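Long-range contacts in bubble protein (Penicillium brevicompactum, PDB 1UOY), which may act as a toxin and may recognise a molecule or part of a molecule with a negatively charged surface potential: residues Y7-R13 / F27-R32; N22-F27 / E37-W43. One frame throughout, in Å; residues are numbered along the deposited sequence.

Contact 1: residues Y7-R13 / F27-R32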
ATOM      1  N   TYR A   7      -4.696  -7.693  -9.066  1.00 11.57           N
ATOM      2  CA  TYR A   7      -4.392  -7.252  -7.721  1.00 11.50           C
ATOM      3  C   TYR A   7      -5.681  -6.802  -7.021  1.00 10.09           C
ATOM      4  O   TYR A   7      -6.708  -6.568  -7.649  1.00 11.85           O
ATOM      5  CB  TYR A   7      -3.341  -6.144  -7.805  1.00 11.47           C
ATOM      6  CG  TYR A   7      -1.999  -6.616  -8.289  1.00 11.84           C
ATOM      7  CD1 TYR A   7      -1.091  -7.198  -7.428  1.00 13.07           C
ATOM      8  CD2 TYR A   7      -1.647  -6.457  -9.633  1.00 13.75           C
ATOM      9  CE1 TYR A   7       0.162  -7.610  -7.880  1.00 12.47           C
ATOM     10  CE2 TYR A   7      -0.410  -6.863 -10.093  1.00 15.52           C
ATOM     11  CZ  TYR A   7       0.484  -7.434  -9.205  1.00 17.64           C
ATOM     12  OH  TYR A   7       1.743  -7.784  -9.663  1.00 19.31           O
ATOM     13  N   ASN A   8      -5.588  -6.684  -5.702  1.00 10.23           N
ATOM     14  CA  ASN A   8      -6.741  -6.442  -4.848  1.00 10.70           C
ATOM     15  C   ASN A   8      -6.917  -5.013  -4.383  1.00  9.78           C
ATOM     16  O   ASN A   8      -5.973  -4.199  -4.508  1.00  9.03           O
ATOM     17  CB  ASN A   8      -6.638  -7.406  -3.646  1.00 10.22           C
ATOM     18  CG  ASN A   8      -7.959  -7.647  -2.948  1.00 13.76           C
ATOM     19  OD1 ASN A   8      -8.995  -7.768  -3.591  1.00 22.89           O
ATOM     20  ND2 ASN A   8      -7.935  -7.674  -1.625  1.00 15.76           N
ATOM     21  N   VAL A   9      -8.121  -4.733  -3.868  1.00  9.97           N
ATOM     22  CA  VAL A   9      -8.475  -3.384  -3.458  1.00  9.65           C
ATOM     23  C   VAL A   9      -7.667  -2.860  -2.294  1.00  8.98           C
ATOM     24  O   VAL A   9      -7.747  -1.666  -2.028  1.00 10.34           O
ATOM     25  CB  VAL A   9      -9.991  -3.263  -3.131  1.00 10.12           C
ATOM     26  CG1 VAL A   9     -10.809  -3.428  -4.444  1.00 14.62           C
ATOM     27  CG2 VAL A   9     -10.399  -4.274  -2.098  1.00 12.06           C
ATOM     28  N   ASP A  10      -6.953  -3.751  -1.583  1.00  9.02           N
ATOM     29  CA  ASP A  10      -6.122  -3.272  -0.463  1.00  8.52           C
ATOM     30  C   ASP A  10      -4.694  -3.019  -0.924  1.00  8.57           C
ATOM     31  O   ASP A  10      -3.844  -2.819  -0.059  1.00  9.42           O
ATOM     32  CB  ASP A  10      -6.113  -4.304   0.698  1.00  8.93           C
ATOM     33  CG  ASP A  10      -5.492  -5.625   0.315  1.00  8.87           C
ATOM     34  OD1 ASP A  10      -5.552  -6.008  -0.882  1.00  9.36           O
ATOM     35  OD2 ASP A  10      -5.016  -6.317   1.232  1.00 10.59           O
ATOM     36  N   GLN A  11      -4.429  -2.962  -2.232  1.00  7.86           N
ATOM     37  CA  GLN A  11      -3.067  -2.806  -2.726  1.00  7.22           C
ATOM     38  C   GLN A  11      -2.835  -1.516  -3.474  1.00  9.62           C
ATOM     39  O   GLN A  11      -3.754  -1.026  -4.169  1.00  8.81           O
ATOM     40  CB  GLN A  11      -2.713  -3.984  -3.616  1.00  8.02           C
ATOM     41  CG  GLN A  11      -2.780  -5.286  -2.852  1.00  8.18           C
ATOM     42  CD  GLN A  11      -2.307  -6.444  -3.680  1.00  8.30           C
ATOM     43  OE1 GLN A  11      -3.064  -7.016  -4.487  1.00  9.35           O
ATOM     44  NE2 GLN A  11      -1.018  -6.797  -3.520  1.00 10.59           N
ATOM     45  N   ARG A  12      -1.632  -0.959  -3.295  1.00  8.60           N
ATOM     46  CA  ARG A  12      -1.212   0.269  -3.968  1.00  6.89           C
ATOM     47  C   ARG A  12       0.207   0.049  -4.390  1.00  7.88           C
ATOM     48  O   ARG A  12       0.977  -0.673  -3.722  1.00 10.22           O
ATOM     49  CB  ARG A  12      -1.315   1.496  -3.043  1.00  8.80           C
ATOM     50  CG  ARG A  12      -2.727   1.762  -2.565  1.00  7.94           C
ATOM     51  CD  ARG A  12      -3.607   2.322  -3.683  1.00  7.62           C
ATOM     52  NE  ARG A  12      -4.916   2.759  -3.187  1.00  7.49           N
ATOM     53  CZ  ARG A  12      -5.949   1.969  -2.956  1.00  7.81           C
ATOM     54  NH1 ARG A  12      -5.863   0.651  -3.159  1.00 11.74           N
ATOM     55  NH2 ARG A  12      -7.091   2.490  -2.496  1.00 11.92           N
ATOM     56  N   ARG A  13       0.594   0.646  -5.520  1.00  7.93           N
ATOM     57  CA  ARG A  13       1.926   0.382  -6.042  1.00  8.56           C
ATOM     58  C   ARG A  13       2.970   1.248  -5.347  1.00  9.46           C
ATOM     59  O   ARG A  13       2.904   2.493  -5.411  1.00  8.90           O
ATOM     60  CB  ARG A  13       1.928   0.571  -7.576  1.00  9.84           C
ATOM     61  CG  ARG A  13       3.296   0.231  -8.157  1.00 11.47           C
ATOM     62  CD  ARG A  13       3.199   0.156  -9.720  1.00 16.92           C
ATOM     63  NE  ARG A  13       2.372  -0.978 -10.134  1.00 17.34           N
ATOM     64  CZ  ARG A  13       2.796  -2.244 -10.237  1.00 20.49           C
ATOM     65  NH1 ARG A  13       4.061  -2.563  -9.969  1.00 21.46           N
ATOM     66  NH2 ARG A  13       1.953  -3.202 -10.610  1.00 15.67           N
ATOM     67  N   PHE A  27      -1.834   0.712   3.218  1.00  8.12           N
ATOM     68  CA  PHE A  27      -2.191  -0.278   2.202  1.00  7.60           C
ATOM     69  C   PHE A  27      -1.040  -1.255   2.008  1.00  7.54           C
ATOM     70  O   PHE A  27       0.020  -1.077   2.610  1.00  8.97           O
ATOM     71  CB  PHE A  27      -2.515   0.415   0.857  1.00  7.49           C
ATOM     72  CG  PHE A  27      -3.842   1.142   0.880  1.00  7.57           C
ATOM     73  CD1 PHE A  27      -5.018   0.453   0.622  1.00 10.54           C
ATOM     74  CD2 PHE A  27      -3.908   2.482   1.171  1.00  8.30           C
ATOM     75  CE1 PHE A  27      -6.261   1.128   0.643  1.00 10.44           C
ATOM     76  CE2 PHE A  27      -5.138   3.171   1.201  1.00  8.31           C
ATOM     77  CZ  PHE A  27      -6.307   2.504   0.937  1.00  8.60           C
ATOM     78  N   CYS A  28      -1.261  -2.303   1.217  1.00  7.38           N
ATOM     79  CA  CYS A  28      -0.207  -3.255   0.910  1.00  6.20           C
ATOM     80  C   CYS A  28       0.387  -2.945  -0.436  1.00  8.02           C
ATOM     81  O   CYS A  28      -0.336  -2.512  -1.345  1.00  9.16           O
ATOM     82  CB  CYS A  28      -0.775  -4.654   0.830  1.00  7.50           C
ATOM     83  SG  CYS A  28      -1.366  -5.272   2.416  1.00  8.63           S
ATOM     84  N   GLY A  29       1.705  -3.159  -0.594  1.00  8.18           N
ATOM     85  CA  GLY A  29       2.307  -3.031  -1.912  1.00  7.42           C
ATOM     86  C   GLY A  29       1.838  -4.190  -2.780  1.00  8.42           C
ATOM     87  O   GLY A  29       1.175  -5.136  -2.331  1.00  8.77           O
ATOM     88  N   CYS A  30       2.171  -4.120  -4.054  1.00  7.94           N
ATOM     89  CA  CYS A  30       1.713  -5.133  -4.976  1.00  8.80           C
ATOM     90  C   CYS A  30       2.179  -6.547  -4.661  1.00  8.01           C
ATOM     91  O   CYS A  30       1.402  -7.501  -4.820  1.00 10.59           O
ATOM     92  CB  CYS A  30       2.052  -4.791  -6.430  1.00 10.97           C
ATOM     93  SG  CYS A  30       1.639  -3.078  -6.907  1.00 12.25           S
ATOM     94  N   ASP A  31       3.427  -6.693  -4.232  1.00  8.65           N
ATOM     95  CA  ASP A  31       3.888  -8.032  -3.892  1.00  7.15           C
ATOM     96  C   ASP A  31       3.678  -8.438  -2.464  1.00  8.21           C
ATOM     97  O   ASP A  31       4.076  -9.527  -2.068  1.00  9.82           O
ATOM     98  CB  ASP A  31       5.345  -8.239  -4.314  1.00  8.91           C
ATOM     99  CG  ASP A  31       6.330  -7.420  -3.518  1.00 14.13           C
ATOM    100  OD1 ASP A  31       5.968  -6.804  -2.489  1.00  9.97           O
ATOM    101  OD2 ASP A  31       7.538  -7.426  -3.915  1.00 18.12           O
ATOM    102  N   ARG A  32       2.928  -7.598  -1.729  1.00  8.96           N
ATOM    103  CA  ARG A  32       2.587  -7.808  -0.326  1.00  7.72           C
ATOM    104  C   ARG A  32       3.758  -7.930   0.607  1.00  6.74           C
ATOM    105  O   ARG A  32       3.591  -8.307   1.749  1.00  8.59           O
ATOM    106  CB  ARG A  32       1.627  -8.998  -0.158  1.00  7.98           C
ATOM    107  CG  ARG A  32       0.286  -8.720  -0.870  1.00  6.16           C
ATOM    108  CD  ARG A  32      -0.769  -9.770  -0.432  1.00  9.00           C
ATOM    109  NE  ARG A  32      -2.044  -9.500  -1.133  1.00  8.13           N
ATOM    110  CZ  ARG A  32      -2.954  -8.612  -0.725  1.00  6.80           C
ATOM    111  NH1 ARG A  32      -2.771  -7.912   0.398  1.00  9.33           N
ATOM    112  NH2 ARG A  32      -4.012  -8.352  -1.501  1.00  7.99           N
TER
HETATM  113  O   HOH W   1      -3.687  -9.745  -3.967  1.00 12.95           O
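Q11 and C28 face each other in a single beta bridge, in which C28 N bonds to D10 O and R12 N bonds to C28 O at 2.8 Å. Through this bridge the loop 7-13 docks on strand 26-28, an outer strand of the three-stranded antiparallel sheet in this small disulfide-linked fold. Each segment also makes a type I turn, N8 to Q11 and G29 to R32. D10 and R32 join these turns by an end-on salt bridge. R32 NH2 meets the syn lone pair of D10 OD1 at 2.9 Å. R32 NH1 reaches D10 OD2 at 2.9 Å, on the syn side but tilted from the carboxylate plane. N8 ND2 adds a bond to OD1 from above that plane, and G56 N donates to OD2. So many donors probably keep D10 ionised. The Q11 amide stacks on one face of the R32 guanidinium, the planes 19° apart. Its NE2 donates to G29 O at 3.0 Å and only weakly to C30 O, while its OE1 accepts from N8 N. Bonds at both ends fix the amide orientation. Water 1 links OE1 to R32 NH2. R12 bends at chi2 (-73°), which folds its guanidinium over the F27 ring. This cation-pi contact puts R12 CZ 4.0 Å from the F27 ring centroid. R12 NH1 donates to V9 O and Q11 O, which holds the group in place. C30, in a disulfide with C3, packs its CB against Y7 CE1. R13 NH2 donates to C3 O. C30 SG sits over the centre of the R13 guanidinium, 3.6 Å from R13 CZ.

Contact 2: residues N22-F27 / E37-W43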
ATOM      1  N   ASN A  22      -5.550  10.580   1.134  1.00  7.97           N
ATOM      2  CA  ASN A  22      -5.297   9.270   1.702  1.00  7.48           C
ATOM      3  C   ASN A  22      -4.911   9.391   3.176  1.00  8.04           C
ATOM      4  O   ASN A  22      -5.118   8.430   3.944  1.00  8.51           O
ATOM      5  CB  ASN A  22      -4.157   8.569   0.937  1.00  6.57           C
ATOM      6  CG  ASN A  22      -4.646   7.925  -0.323  1.00  7.67           C
ATOM      7  OD1 ASN A  22      -5.340   6.923  -0.267  1.00  8.14           O
ATOM      8  ND2 ASN A  22      -4.282   8.478  -1.479  1.00 10.87           N
ATOM      9  N   GLY A  23      -4.392  10.549   3.578  1.00  8.34           N
ATOM     10  CA  GLY A  23      -4.005  10.692   4.970  1.00  9.27           C
ATOM     11  C   GLY A  23      -3.014   9.603   5.344  1.00  8.35           C
ATOM     12  O   GLY A  23      -2.107   9.271   4.537  1.00  8.62           O
ATOM     13  N   ASP A  24      -3.162   9.036   6.552  1.00  7.04           N
ATOM     14  CA  ASP A  24      -2.223   8.028   6.984  1.00  6.80           C
ATOM     15  C   ASP A  24      -2.705   6.623   6.791  1.00  8.37           C
ATOM     16  O   ASP A  24      -2.224   5.717   7.446  1.00 10.00           O
ATOM     17  CB  ASP A  24      -1.805   8.277   8.438  1.00  8.26           C
ATOM     18  CG  ASP A  24      -2.949   8.219   9.429  1.00 10.64           C
ATOM     19  OD1 ASP A  24      -4.050   7.711   9.123  1.00  9.36           O
ATOM     20  OD2 ASP A  24      -2.717   8.665  10.586  1.00 14.50           O
ATOM     21  N   ARG A  25      -3.630   6.427   5.847  1.00  7.19           N
ATOM     22  CA  ARG A  25      -4.081   5.045   5.568  1.00  7.31           C
ATOM     23  C   ARG A  25      -2.899   4.178   5.164  1.00  8.06           C
ATOM     24  O   ARG A  25      -1.992   4.596   4.417  1.00  8.34           O
ATOM     25  CB  ARG A  25      -5.061   5.041   4.389  1.00  8.15           C
ATOM     26  CG  ARG A  25      -6.461   5.540   4.725  1.00  6.45           C
ATOM     27  CD  ARG A  25      -7.273   5.469   3.441  1.00  7.08           C
ATOM     28  NE  ARG A  25      -8.655   5.983   3.484  1.00  7.28           N
ATOM     29  CZ  ARG A  25      -8.978   7.261   3.336  1.00  6.29           C
ATOM     30  NH1 ARG A  25      -8.071   8.228   3.281  1.00  7.16           N
ATOM     31  NH2 ARG A  25     -10.243   7.578   3.009  1.00  8.11           N
ATOM     32  N   HIS A  26      -2.959   2.927   5.613  1.00  7.64           N
ATOM     33  CA  HIS A  26      -1.938   1.943   5.253  1.00  6.82           C
ATOM     34  C   HIS A  26      -2.530   0.910   4.325  1.00  6.56           C
ATOM     35  O   HIS A  26      -3.589   0.335   4.586  1.00  7.60           O
ATOM     36  CB  HIS A  26      -1.447   1.263   6.526  1.00  6.91           C
ATOM     37  CG  HIS A  26      -0.488   2.098   7.273  1.00  8.45           C
ATOM     38  ND1 HIS A  26       0.148   1.647   8.406  1.00 10.38           N
ATOM     39  CD2 HIS A  26      -0.030   3.341   7.034  1.00 12.26           C
ATOM     40  CE1 HIS A  26       0.968   2.596   8.835  1.00  8.71           C
ATOM     41  NE2 HIS A  26       0.871   3.633   8.024  1.00 12.03           N
ATOM     42  N   PHE A  27      -1.834   0.712   3.218  1.00  8.12           N
ATOM     43  CA  PHE A  27      -2.191  -0.278   2.202  1.00  7.60           C
ATOM     44  C   PHE A  27      -1.040  -1.255   2.008  1.00  7.54           C
ATOM     45  O   PHE A  27       0.020  -1.077   2.610  1.00  8.97           O
ATOM     46  CB  PHE A  27      -2.515   0.415   0.857  1.00  7.49           C
ATOM     47  CG  PHE A  27      -3.842   1.142   0.880  1.00  7.57           C
ATOM     48  CD1 PHE A  27      -5.018   0.453   0.622  1.00 10.54           C
ATOM     49  CD2 PHE A  27      -3.908   2.482   1.171  1.00  8.30           C
ATOM     50  CE1 PHE A  27      -6.261   1.128   0.643  1.00 10.44           C
ATOM     51  CE2 PHE A  27      -5.138   3.171   1.201  1.00  8.31           C
ATOM     52  CZ  PHE A  27      -6.307   2.504   0.937  1.00  8.60           C
ATOM     53  N   GLU A  37       2.275   3.881   2.824  1.00  7.22           N
ATOM     54  CA  GLU A  37       1.492   5.019   3.313  1.00  7.73           C
ATOM     55  C   GLU A  37       1.777   6.145   2.339  1.00  8.70           C
ATOM     56  O   GLU A  37       2.884   6.258   1.823  1.00  8.68           O
ATOM     57  CB  GLU A  37       1.975   5.407   4.742  1.00  7.09           C
ATOM     58  CG  GLU A  37       1.136   6.548   5.363  1.00  8.67           C
ATOM     59  CD  GLU A  37       1.619   6.920   6.724  1.00  9.46           C
ATOM     60  OE1 GLU A  37       2.146   6.068   7.466  1.00 12.69           O
ATOM     61  OE2 GLU A  37       1.472   8.100   7.082  1.00 12.67           O
ATOM     62  N   CYS A  38       0.805   7.031   2.121  1.00  8.02           N
ATOM     63  CA  CYS A  38       1.016   8.154   1.229  1.00  8.50           C
ATOM     64  C   CYS A  38       1.800   9.246   1.935  1.00 10.80           C
ATOM     65  O   CYS A  38       1.289   9.875   2.859  1.00 12.25           O
ATOM     66  CB  CYS A  38      -0.352   8.639   0.761  1.00  8.55           C
ATOM     67  SG  CYS A  38      -0.174   9.965  -0.488  1.00 11.11           S
ATOM     68  N   LYS A  39       3.033   9.425   1.510  1.00 10.31           N
ATOM     69  CA  LYS A  39       3.917  10.442   2.096  1.00 10.91           C
ATOM     70  C   LYS A  39       4.590  11.219   0.971  1.00 10.60           C
ATOM     71  O   LYS A  39       5.174  10.648   0.060  1.00 12.23           O
ATOM     72  CB  LYS A  39       5.000   9.776   2.955  1.00 12.67           C
ATOM     73  CG  LYS A  39       4.415   8.981   4.133  1.00 14.06           C
ATOM     74  CD  LYS A  39       5.549   8.312   4.914  1.00 24.61           C
ATOM     75  CE  LYS A  39       5.091   7.934   6.283  1.00 30.97           C
ATOM     76  NZ  LYS A  39       4.820   9.146   7.103  1.00 36.32           N
ATOM     77  N   GLY A  40       4.493  12.540   1.055  1.00 14.22           N
ATOM     78  CA  GLY A  40       5.136  13.342   0.019  1.00 16.11           C
ATOM     79  C   GLY A  40       4.664  13.010  -1.391  1.00 13.96           C
ATOM     80  O   GLY A  40       5.439  13.077  -2.353  1.00 16.47           O
ATOM     81  N   GLY A  41       3.394  12.634  -1.488  1.00 12.37           N
ATOM     82  CA  GLY A  41       2.789  12.352  -2.765  1.00 12.71           C
ATOM     83  C   GLY A  41       3.079  11.030  -3.399  1.00 10.42           C
ATOM     84  O   GLY A  41       2.705  10.821  -4.543  1.00 11.91           O
ATOM     85  N   LYS A  42       3.761  10.152  -2.668  1.00  9.09           N
ATOM     86  CA  LYS A  42       4.068   8.842  -3.193  1.00 10.40           C
ATOM     87  C   LYS A  42       3.777   7.751  -2.176  1.00  9.20           C
ATOM     88  O   LYS A  42       3.935   7.961  -0.966  1.00  9.26           O
ATOM     89  CB  LYS A  42       5.563   8.768  -3.547  1.00 12.72           C
ATOM     90  CG  LYS A  42       6.017   9.809  -4.571  1.00 19.73           C
ATOM     91  CD  LYS A  42       5.419   9.572  -5.965  1.00 27.50           C
ATOM     92  CE  LYS A  42       5.845  10.676  -6.966  1.00 35.05           C
ATOM     93  NZ  LYS A  42       4.899  10.821  -8.155  1.00 35.77           N
ATOM     94  N   TRP A  43       3.322   6.599  -2.669  1.00  8.38           N
ATOM     95  CA  TRP A  43       3.151   5.448  -1.764  1.00  9.62           C
ATOM     96  C   TRP A  43       4.528   5.033  -1.279  1.00  9.42           C
ATOM     97  O   TRP A  43       5.381   4.632  -2.045  1.00 10.24           O
ATOM     98  CB  TRP A  43       2.443   4.279  -2.456  1.00  8.25           C
ATOM     99  CG  TRP A  43       1.000   4.589  -2.667  1.00  7.96           C
ATOM    100  CD1 TRP A  43       0.383   4.866  -3.870  1.00  7.47           C
ATOM    101  CD2 TRP A  43       0.006   4.711  -1.660  1.00  8.27           C
ATOM    102  NE1 TRP A  43      -0.928   5.155  -3.656  1.00  6.76           N
ATOM    103  CE2 TRP A  43      -1.194   5.071  -2.313  1.00  7.26           C
ATOM    104  CE3 TRP A  43      -0.000   4.559  -0.265  1.00  8.29           C
ATOM    105  CZ2 TRP A  43      -2.377   5.297  -1.623  1.00  6.81           C
ATOM    106  CZ3 TRP A  43      -1.202   4.805   0.437  1.00  6.60           C
ATOM    107  CH2 TRP A  43      -2.357   5.171  -0.258  1.00  7.65           C
TER
HETATM  108  O   HOH W   2      -1.851   6.949   3.084  1.00  9.33           O
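E37 reaches across to H26 in the beta hairpin of strands 26-28 and 34-39. Its CG lies anti to the backbone N (chi1 -176°) and the chain stays extended, which carries the carboxylate to the imidazole edge. E37 CB packs on H26 CD2 at 3.7 Å. CG also lies beside CD2 and comes 3.8 Å from R25 O. At the tip the two oxygens part company. OE1 accepts from H26 NE2 at 2.8 Å. The bond lies close to the H26 ring plane but meets OE1 from above the carboxylate plane, 43° out of it. OE2 turns to D24 CB at 3.6 Å and forms a salt bridge with K39 NZ. V46 of the next strand touches both E37 and H26. Away from this pair, W43 meets N22 and F27. W43 CH2 is 3.4 Å from F27 CD2, and the two ring planes stand at 82°. N22 OD1 lies at the indole edge, 3.5 Å from W43 CH2, while N22 ND2 is held by K19 O. C38, in a disulfide with C18, packs its CB against N22 CB. Between the backbones, water 2 donates to G23 O and R25 O and accepts from C38 N. The turn N22 to R25 is thus tied to strand 34-39 through water. The H26 bond implies a proton on NE2. E37 would tend to stabilise a doubly protonated imidazole, an effect that nearby K39 may weaken; the charge of H26 is not settled.

How the contacts relate
Contacts 1 and 2 share F27, and both use strand 26-28. Their centres are 13 Å apart, on opposite sides of the chain's centre. They still touch directly. R12 CB packs on W43 CE2 at 3.7 Å, and R13 O lies 3.5 Å from W43 CB. F27 meets R12 of one contact and W43 of the other, and these two residues also meet each other. The segments alternate along the chain. Disulfides extend both: C28 to C54 and C30 to C3 from contact 1, C38 to C18 from contact 2.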